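Local coordinates for protein putative aldo/keto reductase (Salmonella enterica subsp. enterica serovar Typhimurium, PDB 4R9O) that probably works as an NADP-dependent oxidoreductase of the aldo/keto reductase family, built on a TIM barrel, at residues 5-10 with 48-53; 23-28 with 261-266. All coordinates share one frame; numbering follows the deposited sequence.

Interaction 1: 5-10 with 48-53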
# COMPACT_ATOMS: atom_id res chain seq x y z
N VAL C 5 14.19 35.03 20.85
CA VAL C 5 14.10 33.59 20.74
C VAL C 5 14.91 32.87 21.81
O VAL C 5 16.09 33.17 22.01
CB VAL C 5 14.56 33.11 19.36
CG1 VAL C 5 14.41 31.60 19.23
CG2 VAL C 5 13.77 33.81 18.30
N GLN C 6 14.26 31.93 22.50
CA GLN C 6 14.91 31.11 23.52
C GLN C 6 16.12 30.37 22.95
O GLN C 6 16.17 30.05 21.75
CB GLN C 6 13.90 30.12 24.10
CG GLN C 6 14.44 29.26 25.24
CD GLN C 6 13.55 28.07 25.53
OE1 GLN C 6 12.44 27.95 25.00
NE2 GLN C 6 14.04 27.16 26.38
N ARG C 7 17.11 30.10 23.79
CA ARG C 7 18.25 29.29 23.39
C ARG C 7 18.09 27.90 23.98
O ARG C 7 17.52 27.74 25.06
CB ARG C 7 19.56 29.92 23.84
CG ARG C 7 19.71 31.36 23.38
CD ARG C 7 21.15 31.81 23.39
NE ARG C 7 22.01 30.95 22.59
CZ ARG C 7 22.02 30.92 21.26
NH1 ARG C 7 22.84 30.10 20.62
NH2 ARG C 7 21.18 31.68 20.57
N VAL C 8 18.56 26.88 23.26
CA VAL C 8 18.31 25.51 23.66
C VAL C 8 19.54 24.65 23.43
O VAL C 8 20.27 24.83 22.45
CB VAL C 8 17.10 24.90 22.90
CG1 VAL C 8 15.80 25.59 23.30
CG2 VAL C 8 17.30 24.99 21.40
N THR C 9 19.81 23.73 24.35
CA THR C 9 20.83 22.72 24.13
C THR C 9 20.20 21.57 23.35
O THR C 9 19.27 20.93 23.83
CB THR C 9 21.42 22.21 25.46
OG1 THR C 9 21.90 23.33 26.22
CG2 THR C 9 22.57 21.26 25.20
N ILE C 10 20.70 21.31 22.14
CA ILE C 10 20.00 20.39 21.25
C ILE C 10 20.24 18.92 21.56
O ILE C 10 19.46 18.06 21.14
CB ILE C 10 20.36 20.67 19.79
CG1 ILE C 10 21.80 20.23 19.51
CG2 ILE C 10 20.16 22.15 19.48
CD1 ILE C 10 22.21 20.42 18.08
N GLY C 48 17.08 37.25 17.98
CA GLY C 48 17.55 36.10 18.73
C GLY C 48 17.77 34.84 17.91
O GLY C 48 18.07 33.78 18.45
N VAL C 49 17.62 34.96 16.59
CA VAL C 49 17.87 33.82 15.71
C VAL C 49 19.35 33.75 15.35
O VAL C 49 19.82 34.48 14.48
CB VAL C 49 17.03 33.91 14.42
CG1 VAL C 49 17.28 32.69 13.53
CG2 VAL C 49 15.55 34.05 14.76
N THR C 50 20.09 32.88 16.03
CA THR C 50 21.53 32.80 15.84
C THR C 50 21.99 31.59 15.02
O THR C 50 23.07 31.61 14.44
CB THR C 50 22.25 32.76 17.21
OG1 THR C 50 21.84 31.60 17.94
CG2 THR C 50 21.93 34.03 18.02
N THR C 51 21.17 30.54 14.98
CA THR C 51 21.55 29.34 14.25
C THR C 51 21.08 29.39 12.80
O THR C 51 19.92 29.71 12.53
CB THR C 51 20.97 28.07 14.91
OG1 THR C 51 21.21 28.10 16.32
CG2 THR C 51 21.64 26.84 14.31
N VAL C 52 21.98 29.08 11.87
CA VAL C 52 21.65 29.16 10.45
C VAL C 52 21.97 27.84 9.74
O VAL C 52 22.95 27.15 10.07
CB VAL C 52 22.40 30.32 9.75
CG1 VAL C 52 22.02 31.68 10.38
CG2 VAL C 52 23.90 30.12 9.81
N ASP C 53 21.14 27.49 8.78
CA ASP C 53 21.21 26.17 8.17
C ASP C 53 21.56 26.27 6.69
O ASP C 53 20.87 26.94 5.92
CB ASP C 53 19.88 25.43 8.38
CG ASP C 53 19.91 24.03 7.80
OD1 ASP C 53 20.44 23.12 8.48
OD2 ASP C 53 19.42 23.86 6.67
O HOH W 1 18.58 33.26 20.92
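The Arg-7 guanidinium meets Thr-50 OG1 and a water at its edge, both lying in the plane of the group. In this aldo/keto reductase TIM barrel, residues 5-10 enter the N-terminal strand 7-9, which pairs antiparallel with strand 16-23, while 48-53 leads from helix 34-46 into the parallel barrel strand 51-53. Arg-7 NH2 gives Thr-50 OG1 a bond of 2.7 Å with an N-H...O angle of 158°; NH1 adds a weak one to the same oxygen. A bend at chi3 (56°) turns the arginine chain across the gap, its NE paired with Glu-16. The Thr-50 hydroxyl stands between its own N and carbonyl carbon (chi1 61°), and it also bonds Gln-82 NE2 of the next strand. No backbone bond joins the two segments; three side-chain nitrogens converge on this one oxygen instead. Val-5 CG2 packs on Val-49 CG2 at 4.0 Å, with Leu-276 of helix 269-276 against both valines. Gly-48, just past the helix, has positive phi in a Schellman motif, and its O lies 3.7 Å from Val-5 CB. The water draws the parts together, accepting from Arg-7 NH2 while donating to Val-5 O and, at 2.6 Å, to Gly-48 O.

Interaction 2: 23-28 with 261-266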
# COMPACT_ATOMS: atom_id res chain seq x y z
N GLY C 23 16.89 29.15 7.78
CA GLY C 23 17.36 28.29 6.69
C GLY C 23 17.65 29.08 5.41
O GLY C 23 16.87 29.95 5.02
N TYR C 24 18.76 28.76 4.76
CA TYR C 24 19.20 29.54 3.61
C TYR C 24 19.18 28.77 2.29
O TYR C 24 19.85 29.15 1.33
CB TYR C 24 20.60 30.10 3.88
CG TYR C 24 20.56 31.33 4.76
CD1 TYR C 24 20.29 32.59 4.21
CD2 TYR C 24 20.78 31.25 6.13
CE1 TYR C 24 20.24 33.72 5.00
CE2 TYR C 24 20.73 32.39 6.94
CZ TYR C 24 20.46 33.62 6.37
OH TYR C 24 20.42 34.77 7.15
N TRP C 25 18.37 27.71 2.20
CA TRP C 25 18.35 26.92 0.98
C TRP C 25 17.75 27.68 -0.20
O TRP C 25 18.07 27.37 -1.34
CB TRP C 25 17.60 25.59 1.21
CG TRP C 25 16.10 25.62 1.07
CD1 TRP C 25 15.37 25.27 -0.04
CD2 TRP C 25 15.15 25.98 2.08
NE1 TRP C 25 14.03 25.40 0.21
CE2 TRP C 25 13.86 25.83 1.51
CE3 TRP C 25 15.25 26.40 3.40
CZ2 TRP C 25 12.69 26.11 2.22
CZ3 TRP C 25 14.09 26.67 4.11
CH2 TRP C 25 12.82 26.52 3.52
N ARG C 26 16.94 28.70 0.08
CA ARG C 26 16.29 29.52 -0.97
C ARG C 26 17.01 30.85 -1.23
O ARG C 26 16.48 31.70 -1.94
CB ARG C 26 14.83 29.82 -0.59
CG ARG C 26 13.94 28.60 -0.48
CD ARG C 26 13.18 28.34 -1.77
NE ARG C 26 12.08 29.29 -1.96
CZ ARG C 26 11.69 29.77 -3.14
NH1 ARG C 26 10.68 30.62 -3.21
NH2 ARG C 26 12.32 29.41 -4.25
N LEU C 27 18.18 31.02 -0.63
CA LEU C 27 18.90 32.30 -0.68
C LEU C 27 19.03 32.90 -2.07
O LEU C 27 18.79 34.09 -2.25
CB LEU C 27 20.29 32.15 -0.06
CG LEU C 27 21.17 33.40 -0.05
CD1 LEU C 27 20.43 34.64 0.46
CD2 LEU C 27 22.40 33.15 0.81
N MET C 28 19.41 32.09 -3.06
CA MET C 28 19.60 32.61 -4.42
C MET C 28 18.31 33.19 -5.01
O MET C 28 18.36 34.13 -5.81
CB MET C 28 20.16 31.51 -5.34
CG MET C 28 21.45 30.85 -4.85
SD MET C 28 22.73 32.05 -4.37
CE MET C 28 23.06 32.86 -5.93
N LEU C 261 13.27 22.14 16.66
CA LEU C 261 13.71 23.48 16.30
C LEU C 261 13.27 23.75 14.86
O LEU C 261 13.86 23.21 13.92
CB LEU C 261 15.23 23.62 16.42
CG LEU C 261 15.90 23.56 17.80
CD1 LEU C 261 15.80 22.18 18.46
CD2 LEU C 261 17.35 23.98 17.67
N PRO C 262 12.23 24.59 14.68
CA PRO C 262 11.73 24.87 13.33
C PRO C 262 12.70 25.69 12.49
O PRO C 262 13.25 26.68 12.97
CB PRO C 262 10.43 25.65 13.58
CG PRO C 262 10.05 25.32 15.01
CD PRO C 262 11.37 25.15 15.73
N ILE C 263 12.92 25.26 11.25
CA ILE C 263 13.73 26.01 10.29
C ILE C 263 12.83 26.92 9.48
O ILE C 263 11.91 26.45 8.82
CB ILE C 263 14.51 25.09 9.33
CG1 ILE C 263 15.42 24.14 10.12
CG2 ILE C 263 15.29 25.92 8.31
CD1 ILE C 263 15.97 22.99 9.29
N ILE C 264 13.10 28.22 9.56
CA ILE C 264 12.36 29.22 8.81
C ILE C 264 13.11 29.47 7.51
O ILE C 264 14.33 29.62 7.52
CB ILE C 264 12.22 30.55 9.58
CG1 ILE C 264 11.89 30.29 11.06
CG2 ILE C 264 11.19 31.47 8.92
CD1 ILE C 264 12.07 31.53 11.92
N GLY C 265 12.39 29.53 6.39
CA GLY C 265 13.03 29.68 5.10
C GLY C 265 12.71 30.96 4.34
O GLY C 265 13.14 31.12 3.20
N SER C 266 11.97 31.86 4.98
CA SER C 266 11.54 33.09 4.32
C SER C 266 12.59 34.19 4.41
O SER C 266 13.08 34.50 5.50
CB SER C 266 10.22 33.59 4.91
OG SER C 266 9.93 34.91 4.47
O HOH W 2 15.71 29.73 2.59
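Ile-263, on barrel strand 261-264, starts the contact with its CG2 methyl, which lies 3.5 Å from Gly-23 CA at the end of the neighbouring parallel strand 16-23. With CG1 beside the backbone N (chi1 -58°), the CG2 methyl is anti to that N and is directed to the glycine. The same CG2 reaches Trp-25 CZ3 more loosely, at 4.4 Å. Ile-264 contributes its backbone: its O accepts from Gly-23 N at 2.6 Å with an N-H...O angle of 165°, a parallel-strand bond near the strand ends. Gly-265 then passes the indole, its CA 3.3 Å from Trp-25 CZ3. Its O takes a bond from a water that also donates to Gly-23 O and accepts from Arg-26 N. This water lies over one face of the Trp-25 ring near the rim, alongside Arg-26 CG on the same face. Ser-266, whose OG bonds Lys-268 N, belongs to the predicted NADP site. Gly-265 lets the indole lie close, and Gly-23 lets the Ile-263 methyl do so; one direct backbone bond and one water serving two carbonyls and an N-H hold the turn after strand 16-23 to the end of strand 261-264, beside the probable cofactor site.

How the interactions relate
Both interactions reach the same barrel sheet, their centres 14 Å apart, and their segments alternate along the chain. They join where strand 51-53 meets the end of strand 16-23: Asp-53 O lies 3.0 Å from Tyr-24 N, a probable hydrogen bond, and Val-52 CG1 packs on Tyr-24 CE2 at 3.7 Å. A second link is at Leu-261, whose CD2 touches Ile-10 CG2 at 3.8 Å and Val-8 CG2 at 3.9 Å. Interaction 2 borders the likely active site: the Trp-25 side chain is about 4 Å from that of Tyr-58, the probable proton donor. Interaction 1 is more distant, its Val-49 side chain about 11 Å from that of Ser-266 of interaction 2, a probable NADP-binding residue.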